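Local coordinates for protein alginate lyase (Paenibacillus sp. FPU-7, PDB 6KFN) that probably cleaves alginate, a polysaccharide of brown seaweeds, by beta-elimination, at residues T193-S198 with A222-N227; N128-S133 with N168-V173; V261-A266 with N284-A289. All coordinates share one frame; numbering follows the deposited sequence.

Interaction 1 of 3, residues T193-S198 with A222-N227; sequences TIVENS and AVIRNN
Strands 194-196 and 223-225 run almost exactly parallel with their axes 4.8 Å apart, setting Ile194 beside Val223, Val195 beside Ile224 and Glu196 beside Arg225. This is the stacking of one coil on the next in a right-handed parallel beta-helix, the pectate-lyase-like fold. Val223 N, Val195 N, Arg225 N and Asn197 N bond in turn to Thr193 O, Val223 O, Val195 O and Arg225 O. Val195 and Ile224 face the interior, where branched aliphatic chains suit both the extended backbone and the close packing; Val195 CG2 lies 3.6 Å from Ile224 CD1, with Ile184 and Ile186 of strand 184-186 also in contact with the pair. On the other face Glu196 and Arg225 run side by side, because each CG sits between its own N and carbonyl carbon (chi1 63° and 61°). Arg225 meets the carboxylate side-on: NE and NH2 both point at Glu196 OE1, NH2 at 2.9 Å, and the oxygen lies in the guanidinium plane although the carboxylate is turned 39° from it. Ile194 CG2 rests over one face of the guanidinium, while Glu196 OE2 is taken by Ser171 OG. The buried Asn227 amide serves the turn with both ends: ND2 reaches Val195 O from above its carbonyl plane at 3.1 Å, so that Val195 O accepts from both Arg225 N and Asn227 ND2, and OD1 receives Ser198 N at 2.9 Å on an in-plane lone pair. Asn197 and Asn226 both have positive phi, which asparagine tolerates better than most residues, and their amides lie nearly parallel. Water 1 joins them, accepting from Asn226 ND2 at 2.8 Å and donating to Asn197 OD1 at 3.0 Å.

Interaction 2 of 3, residues N128-S133 with N168-V173; sequences NIIRNS and NVISGV
The amides of Asn128 and Asn168 lie side by side, their planes only 7° apart. Asn168 OD1 takes two bonds, from Asn128 N and from Asn128 ND2, each 3.0 Å long, and it stands 26° out of the Asn128 amide plane. The other ends are held too: Asn128 OD1 by Val104 N and Asn168 ND2 by Ser125 O, so asparagine, with donor and acceptor on one short chain, suits this buried turn. The third flat group, the Arg131 guanidinium, has water 3 at its edge, in plane; the bond from NE is weak, and the water donates to Ser171 OG, whose protein partner is Glu196. A bend at chi3 (89°) carries the guanidinium away from Ser171 to a salt bridge with Asp107. Strands 129-131 and 169-171 run parallel on adjacent coils of the right-handed beta-helix, tied by backbone bonds such as Ile130 N to Val169 O. Ile129 CD1 touches Val169 CG1 at 3.7 Å on the outer face, and inside the coil Ile130 CG2 meets Ile170 CG1 at 3.9 Å. Gly172 has positive phi, and a CB there would stand just 3.1 Å from Asn132 OD1, two reasons for glycine. Ile130 and Ile170 both reach Ile149 of strand 149-151, and Ile130 also touches Val119 of strand 119-122; in the same stack of coils, strand 105-107 pairs with 129-131, and strand 194-196 with 169-171.

Interaction 3 of 3, residues V261-A266 with N284-A289; sequences VYLDQA and NQRYPA
Arg286 and Tyr287 bury equal surface here, more than any other residue, with Val261 next. Extended from CG to NE, with CG anti to the backbone N (chi1 -169°), Arg286 reaches across to the turn after strand 260-262, where NH1 and NH2 meet Gln265 O end-on, NH1 at 2.8 Å on an in-plane lone pair. Leu263 CD1 lies 3.7 Å above one face of the guanidinium; NH1 also bonds Pro268 O, NE bonds Asn291 O, and NH2 bonds Pro288 O. With a leucine here, those N-H groups are gone, so Gln265 O would probably lose its mate and the 263-266 turn would be freer to shift. Tyr287 lies beside Tyr262, their planes 13° apart, displaced so that little of one ring lies over the other; Tyr262 CE1 stands over the Tyr287 ring, 3.4 Å from CD1. Val261 faces the interior, against Val270, while its O accepts Tyr287 N and its N gives to Gln285 O. Neighbouring coils set the two rings 4.8 Å apart between centroids, and with Tyr230, whose ring meets Tyr262, they form a row of near-parallel tyrosines; like residues lined up from coil to coil are a feature of right-handed parallel beta-helices.

How the interactions relate
Along the chain the order is interaction 2, interaction 1, interaction 3, each closing before the next opens. Interactions 2 and 1 are centred 10 Å apart and touch directly, since strands 169-171 and 194-196 are neighbours; Ile194 O lies 2.8 Å from Ile170 N. Interaction 3 is centred about 18 Å from interaction 1 and 25 Å from interaction 2, touching neither, but strand 260-262 pairs with the later part of the broken strand 223-230, whose first part belongs to interaction 1. The three thus sample successive coils of one parallel beta-helix, from its partly buried middle to the exposed surface near its C-terminal end. Repeated parallel pairing gives the lyase a long, regular scaffold.

Interaction 1 of 3, residues T193-S198 with A222-N227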
# COMPACT_ATOMS: atom_id res chain seq x y z
N THR A 193 -9.06 2.44 -7.61
CA THR A 193 -7.81 1.81 -7.18
C THR A 193 -7.50 0.64 -8.11
O THR A 193 -8.37 -0.19 -8.37
CB THR A 193 -7.96 1.29 -5.75
OG1 THR A 193 -8.41 2.33 -4.88
CG2 THR A 193 -6.62 0.79 -5.21
N ILE A 194 -6.24 0.55 -8.54
CA ILE A 194 -5.77 -0.56 -9.36
C ILE A 194 -4.75 -1.35 -8.56
O ILE A 194 -3.81 -0.77 -8.00
CB ILE A 194 -5.14 -0.05 -10.68
CG1 ILE A 194 -6.14 0.74 -11.50
CG2 ILE A 194 -4.52 -1.24 -11.47
CD1 ILE A 194 -5.60 1.29 -12.79
N VAL A 195 -4.91 -2.68 -8.54
CA VAL A 195 -3.92 -3.59 -7.98
C VAL A 195 -3.58 -4.58 -9.09
O VAL A 195 -4.46 -5.34 -9.51
CB VAL A 195 -4.45 -4.36 -6.77
CG1 VAL A 195 -3.35 -5.27 -6.24
CG2 VAL A 195 -4.95 -3.38 -5.69
N GLU A 196 -2.34 -4.55 -9.57
CA GLU A 196 -1.99 -5.36 -10.74
C GLU A 196 -0.62 -5.97 -10.56
O GLU A 196 0.29 -5.39 -9.95
CB GLU A 196 -2.01 -4.52 -12.04
CG GLU A 196 -0.96 -3.40 -12.04
CD GLU A 196 -0.90 -2.61 -13.33
OE1 GLU A 196 -1.88 -2.69 -14.12
OE2 GLU A 196 0.11 -1.88 -13.52
N ASN A 197 -0.45 -7.15 -11.16
CA ASN A 197 0.87 -7.77 -11.34
C ASN A 197 1.61 -7.98 -10.02
O ASN A 197 2.85 -7.96 -10.01
CB ASN A 197 1.73 -6.97 -12.32
CG ASN A 197 1.03 -6.70 -13.62
OD1 ASN A 197 0.31 -7.50 -14.11
ND2 ASN A 197 1.30 -5.53 -14.19
N SER A 198 0.88 -8.18 -8.94
CA SER A 198 1.44 -8.23 -7.61
C SER A 198 1.38 -9.66 -7.05
O SER A 198 0.72 -10.53 -7.61
CB SER A 198 0.74 -7.22 -6.71
OG SER A 198 1.04 -5.88 -7.16
N ALA A 222 -12.70 -0.58 -8.27
CA ALA A 222 -11.39 -1.19 -8.08
C ALA A 222 -11.15 -2.20 -9.19
O ALA A 222 -12.06 -2.89 -9.64
CB ALA A 222 -11.32 -1.87 -6.72
N VAL A 223 -9.90 -2.28 -9.65
CA VAL A 223 -9.49 -3.23 -10.66
C VAL A 223 -8.36 -4.06 -10.07
O VAL A 223 -7.29 -3.52 -9.79
CB VAL A 223 -9.05 -2.54 -11.96
CG1 VAL A 223 -8.53 -3.55 -12.96
CG2 VAL A 223 -10.22 -1.75 -12.55
N ILE A 224 -8.62 -5.35 -9.90
CA ILE A 224 -7.72 -6.30 -9.27
C ILE A 224 -7.35 -7.29 -10.38
O ILE A 224 -8.17 -8.18 -10.69
CB ILE A 224 -8.37 -6.98 -8.06
CG1 ILE A 224 -9.03 -5.96 -7.12
CG2 ILE A 224 -7.42 -7.96 -7.42
CD1 ILE A 224 -8.12 -4.93 -6.52
N ARG A 225 -6.20 -7.12 -11.00
CA ARG A 225 -5.87 -7.87 -12.20
C ARG A 225 -4.47 -8.47 -12.17
O ARG A 225 -3.49 -7.85 -11.79
CB ARG A 225 -6.03 -6.99 -13.47
CG ARG A 225 -5.16 -5.79 -13.54
CD ARG A 225 -5.44 -4.98 -14.79
NE ARG A 225 -4.64 -3.75 -14.84
CZ ARG A 225 -5.04 -2.61 -15.35
NH1 ARG A 225 -6.24 -2.49 -15.89
NH2 ARG A 225 -4.23 -1.58 -15.29
N ASN A 226 -4.40 -9.73 -12.61
CA ASN A 226 -3.12 -10.36 -12.91
C ASN A 226 -2.22 -10.46 -11.68
O ASN A 226 -0.99 -10.36 -11.79
CB ASN A 226 -2.42 -9.66 -14.07
CG ASN A 226 -3.34 -9.58 -15.26
OD1 ASN A 226 -4.11 -10.51 -15.54
ND2 ASN A 226 -3.42 -8.39 -15.88
N ASN A 227 -2.81 -10.74 -10.53
CA ASN A 227 -2.08 -10.93 -9.28
C ASN A 227 -2.01 -12.42 -8.94
O ASN A 227 -2.82 -13.21 -9.42
CB ASN A 227 -2.75 -10.20 -8.14
CG ASN A 227 -2.90 -8.72 -8.45
OD1 ASN A 227 -1.94 -7.98 -8.52
ND2 ASN A 227 -4.15 -8.28 -8.64
O HOH W 1 -1.98 -6.02 -15.37
O HOH W 2 1.43 -11.32 -10.35

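Interaction 2 of 3, residues N128-S133 with N168-V173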
# COMPACT_ATOMS: atom_id res chain seq x y z
N ASN A 128 -1.48 8.44 -7.49
CA ASN A 128 -0.16 7.99 -7.06
C ASN A 128 0.07 6.57 -7.54
O ASN A 128 -0.86 5.86 -7.92
CB ASN A 128 -0.06 8.05 -5.55
CG ASN A 128 -0.39 9.44 -5.01
OD1 ASN A 128 0.36 10.38 -5.27
ND2 ASN A 128 -1.47 9.57 -4.26
N ILE A 129 1.34 6.14 -7.49
CA ILE A 129 1.68 4.75 -7.81
C ILE A 129 2.74 4.27 -6.83
O ILE A 129 3.67 4.99 -6.52
CB ILE A 129 2.12 4.57 -9.27
CG1 ILE A 129 2.35 3.09 -9.61
CG2 ILE A 129 3.29 5.44 -9.63
CD1 ILE A 129 2.33 2.80 -11.07
N ILE A 130 2.59 3.03 -6.40
CA ILE A 130 3.67 2.27 -5.80
C ILE A 130 3.91 1.05 -6.66
O ILE A 130 2.98 0.28 -6.95
CB ILE A 130 3.44 1.94 -4.31
CG1 ILE A 130 4.65 1.18 -3.76
CG2 ILE A 130 2.13 1.21 -4.05
CD1 ILE A 130 4.71 1.11 -2.25
N ARG A 131 5.16 0.88 -7.10
CA ARG A 131 5.51 -0.18 -8.00
C ARG A 131 6.82 -0.82 -7.58
O ARG A 131 7.68 -0.20 -6.94
CB ARG A 131 5.56 0.29 -9.44
CG ARG A 131 6.63 1.28 -9.75
CD ARG A 131 6.91 1.30 -11.24
NE ARG A 131 6.05 2.24 -11.91
CZ ARG A 131 6.31 3.53 -11.96
NH1 ARG A 131 7.37 4.01 -11.37
NH2 ARG A 131 5.48 4.34 -12.57
N ASN A 132 6.99 -2.08 -7.97
CA ASN A 132 8.30 -2.75 -7.88
C ASN A 132 8.87 -2.63 -6.46
O ASN A 132 10.03 -2.27 -6.27
CB ASN A 132 9.29 -2.18 -8.90
CG ASN A 132 8.77 -2.22 -10.29
OD1 ASN A 132 8.05 -3.15 -10.67
ND2 ASN A 132 9.11 -1.20 -11.09
N SER A 133 8.04 -2.94 -5.47
CA SER A 133 8.37 -2.74 -4.07
C SER A 133 7.96 -3.98 -3.28
O SER A 133 7.16 -4.77 -3.74
CB SER A 133 7.65 -1.49 -3.51
OG SER A 133 8.13 -0.30 -4.15
N ASN A 168 -5.32 5.51 -7.31
CA ASN A 168 -4.01 5.06 -6.90
C ASN A 168 -3.75 3.66 -7.45
O ASN A 168 -4.65 2.83 -7.54
CB ASN A 168 -3.88 5.09 -5.37
CG ASN A 168 -3.97 6.50 -4.86
OD1 ASN A 168 -3.17 7.36 -5.25
ND2 ASN A 168 -4.93 6.78 -3.97
N VAL A 169 -2.49 3.44 -7.84
CA VAL A 169 -2.06 2.23 -8.51
C VAL A 169 -1.02 1.51 -7.68
O VAL A 169 -0.05 2.12 -7.23
CB VAL A 169 -1.53 2.55 -9.91
CG1 VAL A 169 -1.01 1.31 -10.61
CG2 VAL A 169 -2.60 3.26 -10.77
N ILE A 170 -1.20 0.20 -7.54
CA ILE A 170 -0.31 -0.71 -6.87
C ILE A 170 0.09 -1.73 -7.93
O ILE A 170 -0.76 -2.48 -8.41
CB ILE A 170 -1.02 -1.39 -5.69
CG1 ILE A 170 -1.45 -0.33 -4.63
CG2 ILE A 170 -0.15 -2.49 -5.09
CD1 ILE A 170 -2.60 -0.67 -3.82
N SER A 171 1.36 -1.71 -8.38
CA SER A 171 1.77 -2.44 -9.57
C SER A 171 3.07 -3.17 -9.36
O SER A 171 4.09 -2.56 -9.06
CB SER A 171 1.91 -1.47 -10.74
OG SER A 171 2.26 -2.12 -11.90
N GLY A 172 3.07 -4.50 -9.50
CA GLY A 172 4.31 -5.22 -9.36
C GLY A 172 4.88 -5.18 -7.95
O GLY A 172 6.10 -5.07 -7.78
N VAL A 173 4.02 -5.24 -6.95
CA VAL A 173 4.44 -5.21 -5.55
C VAL A 173 4.35 -6.61 -4.95
O VAL A 173 3.44 -7.36 -5.26
CB VAL A 173 3.59 -4.17 -4.76
CG1 VAL A 173 3.91 -4.05 -3.27
CG2 VAL A 173 3.77 -2.77 -5.40
O HOH W 3 4.38 -0.36 -12.96
O HOH W 4 7.98 -5.94 -9.98
O HOH W 5 8.31 -6.57 -6.49

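Interaction 3 of 3, residues V261-A266 with N284-A289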
# COMPACT_ATOMS: atom_id res chain seq x y z
N VAL A 261 -4.86 -17.84 -7.50
CA VAL A 261 -4.79 -17.99 -6.06
C VAL A 261 -4.65 -19.44 -5.67
O VAL A 261 -5.34 -20.33 -6.18
CB VAL A 261 -5.98 -17.29 -5.37
CG1 VAL A 261 -5.92 -15.77 -5.58
CG2 VAL A 261 -7.34 -17.83 -5.82
N TYR A 262 -3.77 -19.66 -4.69
CA TYR A 262 -3.43 -20.97 -4.15
C TYR A 262 -3.97 -21.00 -2.74
O TYR A 262 -3.37 -20.42 -1.81
CB TYR A 262 -1.90 -21.19 -4.21
CG TYR A 262 -1.34 -21.17 -5.59
CD1 TYR A 262 -1.30 -22.32 -6.37
CD2 TYR A 262 -0.88 -19.98 -6.17
CE1 TYR A 262 -0.84 -22.30 -7.66
CE2 TYR A 262 -0.42 -19.94 -7.45
CZ TYR A 262 -0.38 -21.11 -8.22
OH TYR A 262 0.06 -21.11 -9.51
N LEU A 263 -5.13 -21.64 -2.57
CA LEU A 263 -5.94 -21.55 -1.37
C LEU A 263 -5.99 -22.83 -0.54
O LEU A 263 -6.73 -22.88 0.44
CB LEU A 263 -7.35 -21.08 -1.71
CG LEU A 263 -7.39 -19.69 -2.37
CD1 LEU A 263 -8.83 -19.32 -2.74
CD2 LEU A 263 -6.74 -18.61 -1.55
N ASP A 264 -5.18 -23.85 -0.91
CA ASP A 264 -4.90 -25.04 -0.13
C ASP A 264 -6.04 -26.07 -0.08
O ASP A 264 -5.78 -27.27 -0.26
CB ASP A 264 -4.46 -24.73 1.31
CG ASP A 264 -3.32 -23.74 1.32
OD1 ASP A 264 -2.25 -24.08 0.76
OD2 ASP A 264 -3.48 -22.64 1.85
N GLN A 265 -7.23 -25.63 0.23
CA GLN A 265 -8.40 -26.45 0.45
C GLN A 265 -9.55 -25.83 -0.35
O GLN A 265 -9.42 -24.76 -0.93
CB GLN A 265 -8.70 -26.54 1.97
CG GLN A 265 -9.01 -25.16 2.54
CD GLN A 265 -9.33 -25.08 4.02
OE1 GLN A 265 -10.09 -24.19 4.44
NE2 GLN A 265 -8.73 -25.94 4.83
N ALA A 266 -10.69 -26.51 -0.36
CA ALA A 266 -11.82 -26.09 -1.19
C ALA A 266 -12.65 -24.96 -0.59
O ALA A 266 -13.39 -24.31 -1.33
CB ALA A 266 -12.73 -27.29 -1.49
N ASN A 284 -9.96 -15.90 -13.65
CA ASN A 284 -9.26 -16.20 -12.41
C ASN A 284 -9.08 -17.71 -12.31
O ASN A 284 -9.90 -18.49 -12.77
CB ASN A 284 -10.02 -15.66 -11.22
CG ASN A 284 -10.21 -14.16 -11.30
OD1 ASN A 284 -9.24 -13.40 -11.32
ND2 ASN A 284 -11.45 -13.72 -11.35
N GLN A 285 -7.95 -18.11 -11.74
CA GLN A 285 -7.58 -19.51 -11.57
C GLN A 285 -7.43 -19.79 -10.09
O GLN A 285 -6.74 -19.07 -9.38
CB GLN A 285 -6.28 -19.79 -12.30
CG GLN A 285 -6.37 -19.68 -13.80
CD GLN A 285 -5.03 -19.90 -14.52
OE1 GLN A 285 -4.59 -19.06 -15.29
NE2 GLN A 285 -4.40 -21.05 -14.28
N ARG A 286 -8.05 -20.86 -9.65
CA ARG A 286 -8.04 -21.28 -8.24
C ARG A 286 -7.36 -22.65 -8.14
O ARG A 286 -7.69 -23.56 -8.93
CB ARG A 286 -9.47 -21.42 -7.71
CG ARG A 286 -9.55 -21.59 -6.20
CD ARG A 286 -10.86 -22.22 -5.78
NE ARG A 286 -11.11 -22.11 -4.35
CZ ARG A 286 -10.52 -22.84 -3.43
NH1 ARG A 286 -10.80 -22.67 -2.17
NH2 ARG A 286 -9.63 -23.75 -3.73
N TYR A 287 -6.51 -22.82 -7.14
CA TYR A 287 -5.92 -24.10 -6.80
C TYR A 287 -6.16 -24.34 -5.32
O TYR A 287 -5.95 -23.43 -4.52
CB TYR A 287 -4.42 -24.08 -7.05
CG TYR A 287 -4.04 -23.88 -8.46
CD1 TYR A 287 -3.91 -22.62 -9.04
CD2 TYR A 287 -3.79 -24.97 -9.27
CE1 TYR A 287 -3.52 -22.47 -10.32
CE2 TYR A 287 -3.40 -24.81 -10.57
CZ TYR A 287 -3.27 -23.57 -11.08
OH TYR A 287 -2.87 -23.37 -12.39
N PRO A 288 -6.51 -25.56 -4.89
CA PRO A 288 -7.05 -26.65 -5.71
C PRO A 288 -8.44 -26.22 -6.24
O PRO A 288 -8.87 -25.07 -6.11
CB PRO A 288 -7.15 -27.79 -4.70
CG PRO A 288 -7.52 -27.09 -3.41
CD PRO A 288 -6.65 -25.84 -3.44
N ALA A 289 -9.16 -27.17 -6.82
CA ALA A 289 -10.56 -26.92 -7.12
C ALA A 289 -11.29 -26.55 -5.84
O ALA A 289 -10.99 -27.04 -4.75
CB ALA A 289 -11.18 -28.21 -7.69
O HOH W 6 0.41 -22.97 -11.50
O HOH W 7 -3.18 -24.21 -3.07